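Local coordinates for protein endosialidase (Enterobacteria phage phi92, PDB 4HIZ) that hydrolyses internal linkages of sialic acid polymers as a phage endosialidase, probably acting on both alpha-2,8- and alpha-2,9-linked chains, at residues 356-361 against 375-380; 294-299 against 350-355; 338-343 against 385-390. One frame throughout, in Å; residues are numbered along the deposited sequence. Where two conformers were deposited one is given.

Contact 1: residues 356-361 against 375-380; sequences DGILYL and LAMSAD
Ser-378 O is gripped from two directions: Leu-359 N donates to it at 2.9 Å along an almost straight line (176° at the hydrogen), and a water also lies within hydrogen-bonding distance. The return bond, from Ser-378 N to Leu-359 O, spans 2.8 Å, and both bonds lie in the plane of the carbonyl they reach. Two residues on, Leu-361 and Ala-376 exchange a second such pair of bonds, although there the donor Leu-361 N is tilted by 30° from the carbonyl plane of Ala-376. Between these hydrogen-bonded pairs stands the non-hydrogen-bonded pair Tyr-360 and Met-377, where the two CA atoms come nearest each other and Met-377 CA lies 3.2 Å from Leu-359 O in a CA-H...O contact. Past the end of the pairing, waters near Gly-357 O continue the link toward Ser-378 O and, weakly, Ala-379 O.

The side chains of Tyr-360 and Met-377 share one face of the sheet and run side by side, Met-377 CB resting 3.8 Å from Tyr-360 CD1. With CG between its backbone N and carbonyl carbon (chi1 62°), and with bends further out, the methionine turns its methyl CE to within 4.1 Å of Ile-358 CG2. That same isoleucine methyl stands 3.5 Å above the plane of the Tyr-360 ring, toward its rim. Ser-378 OG closes an ST turn by accepting from Asp-380 N, and it also bonds to Asn-384 and Gly-382.

The two strands form a hairpin at the middle of a four-stranded antiparallel propeller blade, flanked by strands 347-355 and 386-389. Leu-359 and Leu-361 pack on Trp-385, whereas Tyr-360 reaches Phe-401 and Lys-403 of strand 401-404.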
loop_
_atom_site.group_PDB
_atom_site.type_symbol
_atom_site.label_atom_id
_atom_site.label_comp_id
_atom_site.label_asym_id
_atom_site.label_seq_id
_atom_site.Cartn_x
_atom_site.Cartn_y
_atom_site.Cartn_z
ATOM N N ASP A 356 -25.231 33.839 9.499
ATOM C CA ASP A 356 -26.383 34.579 10.003
ATOM C C ASP A 356 -26.273 36.077 9.747
ATOM O O ASP A 356 -26.520 36.892 10.643
ATOM C CB ASP A 356 -26.528 34.342 11.497
ATOM C CG ASP A 356 -26.807 32.897 11.815
ATOM O OD1 ASP A 356 -27.469 32.226 10.975
ATOM O OD2 ASP A 356 -26.361 32.406 12.885
ATOM N N GLY A 357 -25.903 36.442 8.531
ATOM C CA GLY A 357 -25.922 37.841 8.138
ATOM C C GLY A 357 -24.661 38.617 8.478
ATOM O O GLY A 357 -24.569 39.789 8.150
ATOM N N ILE A 358 -23.678 37.964 9.105
ATOM C CA ILE A 358 -22.449 38.652 9.505
ATOM C C ILE A 358 -21.278 37.984 8.814
ATOM O O ILE A 358 -21.190 36.763 8.774
ATOM C CB ILE A 358 -22.263 38.656 11.031
ATOM C CG1 ILE A 358 -23.444 39.405 11.664
ATOM C CG2 ILE A 358 -20.914 39.336 11.430
ATOM C CD1 ILE A 358 -23.375 39.522 13.130
ATOM N N LEU A 359 -20.389 38.783 8.244
ATOM C CA LEU A 359 -19.218 38.246 7.575
ATOM C C LEU A 359 -18.048 38.453 8.543
ATOM O O LEU A 359 -17.787 39.570 8.965
ATOM C CB LEU A 359 -18.989 39.057 6.277
ATOM C CG LEU A 359 -17.786 38.633 5.424
ATOM C CD1 LEU A 359 -17.902 37.132 5.025
ATOM C CD2 LEU A 359 -17.741 39.566 4.187
ATOM N N TYR A 360 -17.347 37.366 8.895
ATOM C CA TYR A 360 -16.151 37.430 9.757
ATOM C C TYR A 360 -14.918 37.227 8.916
ATOM O O TYR A 360 -14.949 36.508 7.918
ATOM C CB TYR A 360 -16.233 36.293 10.809
ATOM C CG TYR A 360 -17.443 36.434 11.709
ATOM C CD1 TYR A 360 -17.400 37.270 12.832
ATOM C CD2 TYR A 360 -18.637 35.754 11.423
ATOM C CE1 TYR A 360 -18.516 37.434 13.663
ATOM C CE2 TYR A 360 -19.756 35.889 12.253
ATOM C CZ TYR A 360 -19.686 36.734 13.364
ATOM O OH TYR A 360 -20.780 36.879 14.180
ATOM N N LEU A 361 -13.830 37.891 9.309
ATOM C CA LEU A 361 -12.582 37.842 8.549
ATOM C C LEU A 361 -11.413 37.830 9.525
ATOM O O LEU A 361 -11.429 38.542 10.531
ATOM C CB LEU A 361 -12.509 39.090 7.624
ATOM C CG LEU A 361 -11.226 39.296 6.787
ATOM C CD1 LEU A 361 -11.537 40.061 5.478
ATOM C CD2 LEU A 361 -10.127 40.069 7.537
ATOM N N LEU A 375 -8.881 40.326 13.719
ATOM C CA LEU A 375 -10.212 39.759 13.545
ATOM C C LEU A 375 -11.167 40.896 13.203
ATOM O O LEU A 375 -11.121 41.961 13.823
ATOM C CB LEU A 375 -10.674 39.055 14.836
ATOM C CG LEU A 375 -12.132 38.566 14.922
ATOM C CD1 LEU A 375 -12.443 37.473 13.875
ATOM C CD2 LEU A 375 -12.439 38.042 16.339
ATOM N N ALA A 376 -12.022 40.696 12.214
ATOM C CA ALA A 376 -12.943 41.771 11.820
ATOM C C ALA A 376 -14.320 41.174 11.537
ATOM O O ALA A 376 -14.431 39.975 11.245
ATOM C CB ALA A 376 -12.391 42.490 10.606
ATOM N N MET A 377 -15.375 41.998 11.634
ATOM C CA MET A 377 -16.696 41.542 11.241
ATOM C C MET A 377 -17.414 42.657 10.500
ATOM O O MET A 377 -17.179 43.832 10.778
ATOM C CB MET A 377 -17.492 41.096 12.469
ATOM C CG MET A 377 -17.732 42.206 13.456
ATOM S SD MET A 377 -19.357 42.984 13.224
ATOM C CE MET A 377 -20.154 41.962 14.431
ATOM N N SER A 378 -18.285 42.288 9.561
ATOM C CA SER A 378 -19.029 43.283 8.795
ATOM C C SER A 378 -20.466 42.846 8.775
ATOM O O SER A 378 -20.759 41.691 8.474
ATOM C CB SER A 378 -18.510 43.362 7.361
ATOM O OG SER A 378 -19.354 44.193 6.561
ATOM N N ALA A 379 -21.366 43.779 9.068
ATOM C CA ALA A 379 -22.803 43.524 9.009
ATOM C C ALA A 379 -23.401 43.955 7.664
ATOM O O ALA A 379 -24.618 43.833 7.445
ATOM C CB ALA A 379 -23.509 44.247 10.155
ATOM N N ASP A 380 -22.556 44.451 6.761
ATOM C CA ASP A 380 -23.029 44.914 5.466
ATOM C C ASP A 380 -22.200 44.375 4.296
ATOM O O ASP A 380 -21.908 45.096 3.326
ATOM C CB ASP A 380 -23.140 46.448 5.431
ATOM C CG ASP A 380 -21.804 47.145 5.605
ATOM O OD1 ASP A 380 -20.769 46.456 5.709
ATOM O OD2 ASP A 380 -21.790 48.411 5.625
HETATM O O HOH W 1 -22.397 41.080 6.217
HETATM O O HOH W 2 -26.889 41.403 7.148
HETATM O O HOH W 3 -25.057 40.988 5.583
#

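Contact 2: residues 294-299 against 350-355; sequences SFTVID and PCIKYY. With EDO (1,2-ethanediol), chain J.
Tyr-354, Ser-294 and Thr-296 lose the most surface here, the serine and threonine meeting the other strand by their hydroxyls, the tyrosine by its backbone N-H and its ring. Strands 294-297 and 350-355 run nearly parallel (10° between their directions), with axes 5.8 Å apart at their closest, and the two hydrogen bonds between them each pair a backbone N-H with a side-chain oxygen. Ser-294 OG accepts from Ile-352 N at 3.0 Å, nearly straight at 171°. Thr-296 OG1 accepts from Tyr-354 N at 2.9 Å. In both residues the hydroxyl is swung anti to its own backbone N (chi1 -172° in Thr-296), which carries the oxygen across to the facing amide.

Each hydroxyl has a further partner. Ser-294 OG is hydrogen-bonded to Asp-88, which also forms a salt bridge with Lys-353. The lysine doubles back, so that its NZ donates to Ile-352 O at 2.8 Å, coming from above the carbonyl plane. Thr-296 OG1 is 2.7 Å from O2 of a 1,2-ethanediol, probably a crystallisation additive.

Beyond Thr-296 the side-chain packing is largely apolar. Ile-298 lies over one face of the Tyr-354 ring, its CG1 4.1 Å from the centroid in a CH-pi contact; at the end of the ring a water makes a polar link between Ile-298 O and Tyr-354 OH.

These are the first strands of consecutive blades, meeting side by side as inner strands of a propeller do. The chemistry implies that the blades are stitched here by serine and threonine hydroxyls rather than by a continuous sheet, and the carboxylate of Asp-88, shared between Ser-294 and Lys-353, probably helps to hold both in place.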
loop_
_atom_site.group_PDB
_atom_site.type_symbol
_atom_site.label_atom_id
_atom_site.label_comp_id
_atom_site.label_asym_id
_atom_site.label_seq_id
_atom_site.Cartn_x
_atom_site.Cartn_y
_atom_site.Cartn_z
ATOM N N SER A 294 -9.582 31.629 0.403
ATOM C CA SER A 294 -10.798 31.480 1.216
ATOM C C SER A 294 -12.065 31.736 0.381
ATOM O O SER A 294 -12.034 32.415 -0.669
ATOM C CB SER A 294 -10.763 32.378 2.483
ATOM O OG SER A 294 -11.634 31.883 3.492
ATOM N N PHE A 295 -13.164 31.192 0.865
ATOM C CA PHE A 295 -14.417 31.182 0.111
ATOM C C PHE A 295 -15.533 31.108 1.127
ATOM O O PHE A 295 -15.477 30.303 2.070
ATOM C CB PHE A 295 -14.457 29.932 -0.799
ATOM C CG PHE A 295 -15.720 29.785 -1.583
ATOM C CD1 PHE A 295 -16.784 29.064 -1.058
ATOM C CD2 PHE A 295 -15.832 30.350 -2.850
ATOM C CE1 PHE A 295 -17.980 28.878 -1.806
ATOM C CE2 PHE A 295 -17.008 30.195 -3.606
ATOM C CZ PHE A 295 -18.080 29.456 -3.080
ATOM N N THR A 296 -16.595 31.894 0.943
ATOM C CA THR A 296 -17.768 31.654 1.788
ATOM C C THR A 296 -19.056 32.060 1.057
ATOM O O THR A 296 -19.093 33.025 0.279
ATOM C CB THR A 296 -17.648 32.394 3.157
ATOM O OG1 THR A 296 -18.708 31.991 4.030
ATOM C CG2 THR A 296 -17.719 33.919 2.972
ATOM N N VAL A 297 -20.109 31.281 1.282
ATOM C CA VAL A 297 -21.406 31.554 0.656
ATOM C C VAL A 297 -22.231 32.536 1.467
ATOM O O VAL A 297 -22.374 32.385 2.675
ATOM C CB VAL A 297 -22.208 30.271 0.478
ATOM C CG1 VAL A 297 -23.646 30.591 -0.029
ATOM C CG2 VAL A 297 -21.485 29.370 -0.497
ATOM N N ILE A 298 -22.798 33.528 0.791
ATOM C CA ILE A 298 -23.688 34.484 1.437
ATOM C C ILE A 298 -25.145 34.046 1.181
ATOM O O ILE A 298 -25.971 34.093 2.089
ATOM C CB ILE A 298 -23.416 35.900 0.902
ATOM C CG1 ILE A 298 -22.080 36.410 1.469
ATOM C CG2 ILE A 298 -24.595 36.863 1.235
ATOM C CD1 ILE A 298 -21.314 37.234 0.519
ATOM N N ASP A 299 -25.459 33.606 -0.043
ATOM C CA ASP A 299 -26.814 33.140 -0.364
ATOM C C ASP A 299 -26.700 31.966 -1.351
ATOM O O ASP A 299 -26.341 32.170 -2.514
ATOM C CB ASP A 299 -27.587 34.313 -0.997
ATOM C CG ASP A 299 -29.081 34.024 -1.239
ATOM O OD1 ASP A 299 -29.473 32.894 -1.539
ATOM O OD2 ASP A 299 -29.885 34.982 -1.193
ATOM N N PRO A 350 -6.685 36.615 3.904
ATOM C CA PRO A 350 -7.864 36.624 4.773
ATOM C C PRO A 350 -8.625 35.294 4.753
ATOM O O PRO A 350 -8.836 34.739 3.674
ATOM C CB PRO A 350 -8.746 37.725 4.170
ATOM C CG PRO A 350 -8.321 37.760 2.697
ATOM C CD PRO A 350 -6.820 37.539 2.757
ATOM N N CYS A 351 -9.037 34.822 5.925
ATOM C CA CYS A 351 -9.997 33.714 5.976
ATOM C C CYS A 351 -11.324 34.399 6.206
ATOM O O CYS A 351 -11.443 35.275 7.085
ATOM C CB CYS A 351 -9.699 32.780 7.142
ATOM S SG CYS A 351 -8.198 31.772 6.862
ATOM N N ILE A 352 -12.327 34.020 5.425
ATOM C CA ILE A 352 -13.625 34.680 5.552
ATOM C C ILE A 352 -14.748 33.661 5.685
ATOM O O ILE A 352 -14.739 32.634 4.996
ATOM C CB ILE A 352 -13.942 35.605 4.351
ATOM C CG1 ILE A 352 -13.792 34.872 3.011
ATOM C CG2 ILE A 352 -13.018 36.817 4.374
ATOM C CD1 ILE A 352 -14.266 35.721 1.788
ATOM N N LYS A 353 -15.700 33.930 6.581
ATOM C CA LYS A 353 -16.858 33.044 6.751
ATOM C C LYS A 353 -18.088 33.879 7.089
ATOM O O LYS A 353 -18.038 34.759 7.938
ATOM C CB LYS A 353 -16.619 32.007 7.850
ATOM C CG LYS A 353 -15.521 30.963 7.503
ATOM C CD LYS A 353 -15.964 30.067 6.331
ATOM C CE LYS A 353 -14.808 29.177 5.780
ATOM N NZ LYS A 353 -13.647 30.067 5.266
ATOM N N TYR A 354 -19.184 33.570 6.423
ATOM C CA TYR A 354 -20.460 34.257 6.665
ATOM C C TYR A 354 -21.368 33.384 7.505
ATOM O O TYR A 354 -21.588 32.200 7.171
ATOM C CB TYR A 354 -21.093 34.547 5.310
ATOM C CG TYR A 354 -22.398 35.293 5.319
ATOM C CD1 TYR A 354 -22.423 36.682 5.402
ATOM C CD2 TYR A 354 -23.599 34.614 5.173
ATOM C CE1 TYR A 354 -23.647 37.380 5.354
ATOM C CE2 TYR A 354 -24.800 35.307 5.136
ATOM C CZ TYR A 354 -24.805 36.671 5.234
ATOM O OH TYR A 354 -26.025 37.356 5.173
ATOM N N TYR A 355 -21.903 33.956 8.591
ATOM C CA TYR A 355 -22.889 33.251 9.414
ATOM C C TYR A 355 -23.991 34.204 9.818
ATOM O O TYR A 355 -23.719 35.248 10.421
ATOM C CB TYR A 355 -22.251 32.772 10.713
ATOM C CG TYR A 355 -21.194 31.735 10.563
ATOM C CD1 TYR A 355 -21.537 30.391 10.481
ATOM C CD2 TYR A 355 -19.853 32.085 10.534
ATOM C CE1 TYR A 355 -20.565 29.407 10.380
ATOM C CE2 TYR A 355 -18.868 31.114 10.430
ATOM C CZ TYR A 355 -19.241 29.776 10.343
ATOM O OH TYR A 355 -18.288 28.794 10.259
HETATM C C1 EDO J . -19.673 28.722 6.957
HETATM O O1 EDO J . -19.370 27.430 6.412
HETATM C C2 EDO J . -19.961 29.730 5.846
HETATM O O2 EDO J . -19.253 29.386 4.630
HETATM O O HOH W 4 -12.940 28.654 2.806
HETATM O O HOH W 5 -27.877 35.871 3.378
#

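Contact 3: residues 338-343 against 385-390; sequences TISQEY and WNYLRF
The rings of Tyr-343 and Tyr-387 form an offset stack, centroids 4.2 Å apart and planes only 14° from parallel. Tyr-343 CD2 sits above the centre of the Tyr-387 ring, whose opposite face meets the backbone of Trp-385. At the edge of the Tyr-387 ring, Ile-339 CB approaches CE1 at 3.8 Å. The Tyr-343 ring in turn carries Tyr-387 on one face and Glu-342 CG on the other. Ile-339 also extends its CG2 over the indole of Trp-385, 3.8 Å from the centroid of the five-membered ring.

Polar bonds finish both ends of the stack. Tyr-387 OH accepts from Ser-340 N at 2.8 Å, pinning the phenol just ahead of the short helix. Arg-389, bent at chi2 (83°) and chi3, brings one guanidinium face against Tyr-343 CD1, the two planes 37° apart. Its NH2 donates to Glu-342 O at 3.1 Å from above the carbonyl plane; a water also bridges NH2 to Glu-342 OE2, and Gly-372 O holds NH1.

Such packing belongs to the rim of a beta-propeller: the connection leaving the outer strand 335-338 of one blade, with its helix 341-344, lies against the outer strand 386-389 of the next blade before the chain returns to the inner strand 347-355.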
loop_
_atom_site.group_PDB
_atom_site.type_symbol
_atom_site.label_atom_id
_atom_site.label_comp_id
_atom_site.label_asym_id
_atom_site.label_seq_id
_atom_site.Cartn_x
_atom_site.Cartn_y
_atom_site.Cartn_z
ATOM N N THR A 338 -12.719 46.294 0.416
ATOM C CA THR A 338 -11.469 46.180 1.200
ATOM C C THR A 338 -11.640 46.584 2.657
ATOM O O THR A 338 -12.561 47.349 3.011
ATOM C CB THR A 338 -10.337 47.050 0.595
ATOM O OG1 THR A 338 -10.761 48.413 0.522
ATOM C CG2 THR A 338 -9.981 46.560 -0.814
ATOM N N ILE A 339 -10.751 46.068 3.501
ATOM C CA ILE A 339 -10.667 46.540 4.872
ATOM C C ILE A 339 -9.778 47.788 4.892
ATOM O O ILE A 339 -9.119 48.120 3.893
ATOM C CB ILE A 339 -10.112 45.439 5.817
ATOM C CG1 ILE A 339 -8.629 45.127 5.520
ATOM C CG2 ILE A 339 -10.982 44.190 5.711
ATOM C CD1 ILE A 339 -7.996 44.186 6.598
ATOM N N SER A 340 -9.787 48.501 6.007
ATOM C CA SER A 340 -9.046 49.756 6.153
ATOM C C SER A 340 -7.542 49.564 5.994
ATOM O O SER A 340 -7.009 48.507 6.365
ATOM C CB SER A 340 -9.327 50.345 7.538
ATOM O OG SER A 340 -10.720 50.580 7.729
ATOM N N GLN A 341 -6.849 50.601 5.526
ATOM C CA GLN A 341 -5.418 50.517 5.299
ATOM C C GLN A 341 -4.661 50.127 6.572
ATOM O O GLN A 341 -3.680 49.364 6.522
ATOM C CB GLN A 341 -4.911 51.878 4.782
ATOM C CG GLN A 341 -3.497 51.769 4.221
ATOM C CD GLN A 341 -3.506 50.943 2.963
ATOM O OE1 GLN A 341 -4.176 51.304 1.985
ATOM N NE2 GLN A 341 -2.788 49.823 2.973
ATOM N N GLU A 342 -5.131 50.640 7.708
ATOM C CA GLU A 342 -4.501 50.378 9.006
ATOM C C GLU A 342 -4.321 48.880 9.257
ATOM O O GLU A 342 -3.319 48.446 9.844
ATOM C CB GLU A 342 -5.366 50.978 10.122
ATOM C CG GLU A 342 -4.911 50.670 11.521
ATOM C CD GLU A 342 -5.698 51.409 12.592
ATOM O OE1 GLU A 342 -6.689 52.094 12.256
ATOM O OE2 GLU A 342 -5.321 51.306 13.782
ATOM N N TYR A 343 -5.311 48.102 8.839
ATOM C CA TYR A 343 -5.319 46.658 9.127
ATOM C C TYR A 343 -4.873 45.830 7.922
ATOM O O TYR A 343 -4.550 44.653 8.065
ATOM C CB TYR A 343 -6.725 46.259 9.595
ATOM C CG TYR A 343 -7.072 46.934 10.900
ATOM C CD1 TYR A 343 -6.525 46.478 12.102
ATOM C CD2 TYR A 343 -7.874 48.090 10.928
ATOM C CE1 TYR A 343 -6.810 47.112 13.301
ATOM C CE2 TYR A 343 -8.144 48.725 12.114
ATOM C CZ TYR A 343 -7.630 48.235 13.294
ATOM O OH TYR A 343 -7.945 48.875 14.477
ATOM N N TRP A 385 -16.356 47.572 8.318
ATOM C CA TRP A 385 -15.919 46.540 9.234
ATOM C C TRP A 385 -15.689 47.110 10.625
ATOM O O TRP A 385 -15.395 48.312 10.769
ATOM C CB TRP A 385 -14.599 45.977 8.731
ATOM C CG TRP A 385 -14.652 45.342 7.398
ATOM C CD1 TRP A 385 -14.517 45.965 6.182
ATOM C CD2 TRP A 385 -14.811 43.935 7.116
ATOM N NE1 TRP A 385 -14.604 45.036 5.162
ATOM C CE2 TRP A 385 -14.781 43.787 5.710
ATOM C CE3 TRP A 385 -14.998 42.791 7.922
ATOM C CZ2 TRP A 385 -14.921 42.554 5.081
ATOM C CZ3 TRP A 385 -15.140 41.557 7.287
ATOM C CH2 TRP A 385 -15.098 41.449 5.879
ATOM N N ASN A 386 -15.823 46.245 11.632
ATOM C CA ASN A 386 -15.371 46.491 13.001
ATOM C C ASN A 386 -14.151 45.587 13.237
ATOM O O ASN A 386 -14.196 44.398 12.892
ATOM C CB ASN A 386 -16.480 46.077 13.962
ATOM C CG ASN A 386 -17.707 46.961 13.808
ATOM O OD1 ASN A 386 -18.800 46.502 13.459
ATOM N ND2 ASN A 386 -17.514 48.241 14.038
ATOM N N TYR A 387 -13.075 46.139 13.809
ATOM C CA TYR A 387 -11.782 45.457 13.886
ATOM C C TYR A 387 -11.342 45.200 15.308
ATOM O O TYR A 387 -11.575 46.046 16.207
ATOM C CB TYR A 387 -10.703 46.361 13.268
ATOM C CG TYR A 387 -10.988 46.770 11.850
ATOM C CD1 TYR A 387 -10.729 45.900 10.798
ATOM C CD2 TYR A 387 -11.520 48.032 11.563
ATOM C CE1 TYR A 387 -10.982 46.271 9.471
ATOM C CE2 TYR A 387 -11.779 48.417 10.251
ATOM C CZ TYR A 387 -11.504 47.532 9.207
ATOM O OH TYR A 387 -11.763 47.926 7.905
ATOM N N LEU A 388 -10.647 44.071 15.488
ATOM C CA LEU A 388 -9.983 43.753 16.743
ATOM C C LEU A 388 -8.587 43.207 16.416
ATOM O O LEU A 388 -8.466 42.100 15.873
ATOM C CB LEU A 388 -10.772 42.673 17.501
ATOM C CG LEU A 388 -12.120 43.068 18.124
ATOM C CD1 LEU A 388 -12.876 41.824 18.588
ATOM C CD2 LEU A 388 -11.891 44.010 19.306
ATOM N N ARG A 389 -7.544 43.959 16.738
ATOM C CA ARG A 389 -6.191 43.465 16.511
ATOM C C ARG A 389 -5.846 42.411 17.560
ATOM O O ARG A 389 -6.066 42.626 18.755
ATOM C CB ARG A 389 -5.208 44.641 16.632
ATOM C CG ARG A 389 -3.749 44.256 16.370
ATOM C CD ARG A 389 -3.445 44.236 14.890
ATOM N NE ARG A 389 -3.472 45.586 14.303
ATOM C CZ ARG A 389 -3.124 45.844 13.050
ATOM N NH1 ARG A 389 -2.756 44.859 12.226
ATOM N NH2 ARG A 389 -3.137 47.103 12.601
ATOM N N PHE A 390 -5.302 41.269 17.148
ATOM C CA PHE A 390 -4.723 40.380 18.159
ATOM C C PHE A 390 -3.474 41.028 18.735
ATOM O O PHE A 390 -2.698 41.627 18.001
ATOM C CB PHE A 390 -4.353 39.006 17.580
ATOM C CG PHE A 390 -5.534 38.115 17.296
ATOM C CD1 PHE A 390 -6.171 38.168 16.056
ATOM C CD2 PHE A 390 -5.975 37.199 18.261
ATOM C CE1 PHE A 390 -7.251 37.351 15.773
ATOM C CE2 PHE A 390 -7.076 36.343 17.982
ATOM C CZ PHE A 390 -7.688 36.415 16.731
HETATM O O HOH W 6 -1.879 46.131 9.793
HETATM O O HOH W 7 -3.366 49.529 14.233
#

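Contacts 1 and 2 are largely buried, whereas contact 3 is only partly so and lies farthest from the centre of the chain. All three share one four-stranded blade: contact 2 engages its first strand, contact 1 its two middle strands and contact 3 its last. Contact 1 works within the blade, through paired backbone bonds; the other two join it to the preceding blade, by hydroxyl-to-amide bonds at the inner strands and by stacked rings with an arginine at the outer edge. Backbone bonds carry the series across the sheet, with Tyr-360 N meeting Lys-353 O and Leu-388 N meeting Leu-375 O. Contact 1 is nested in the loop closed by contact 3.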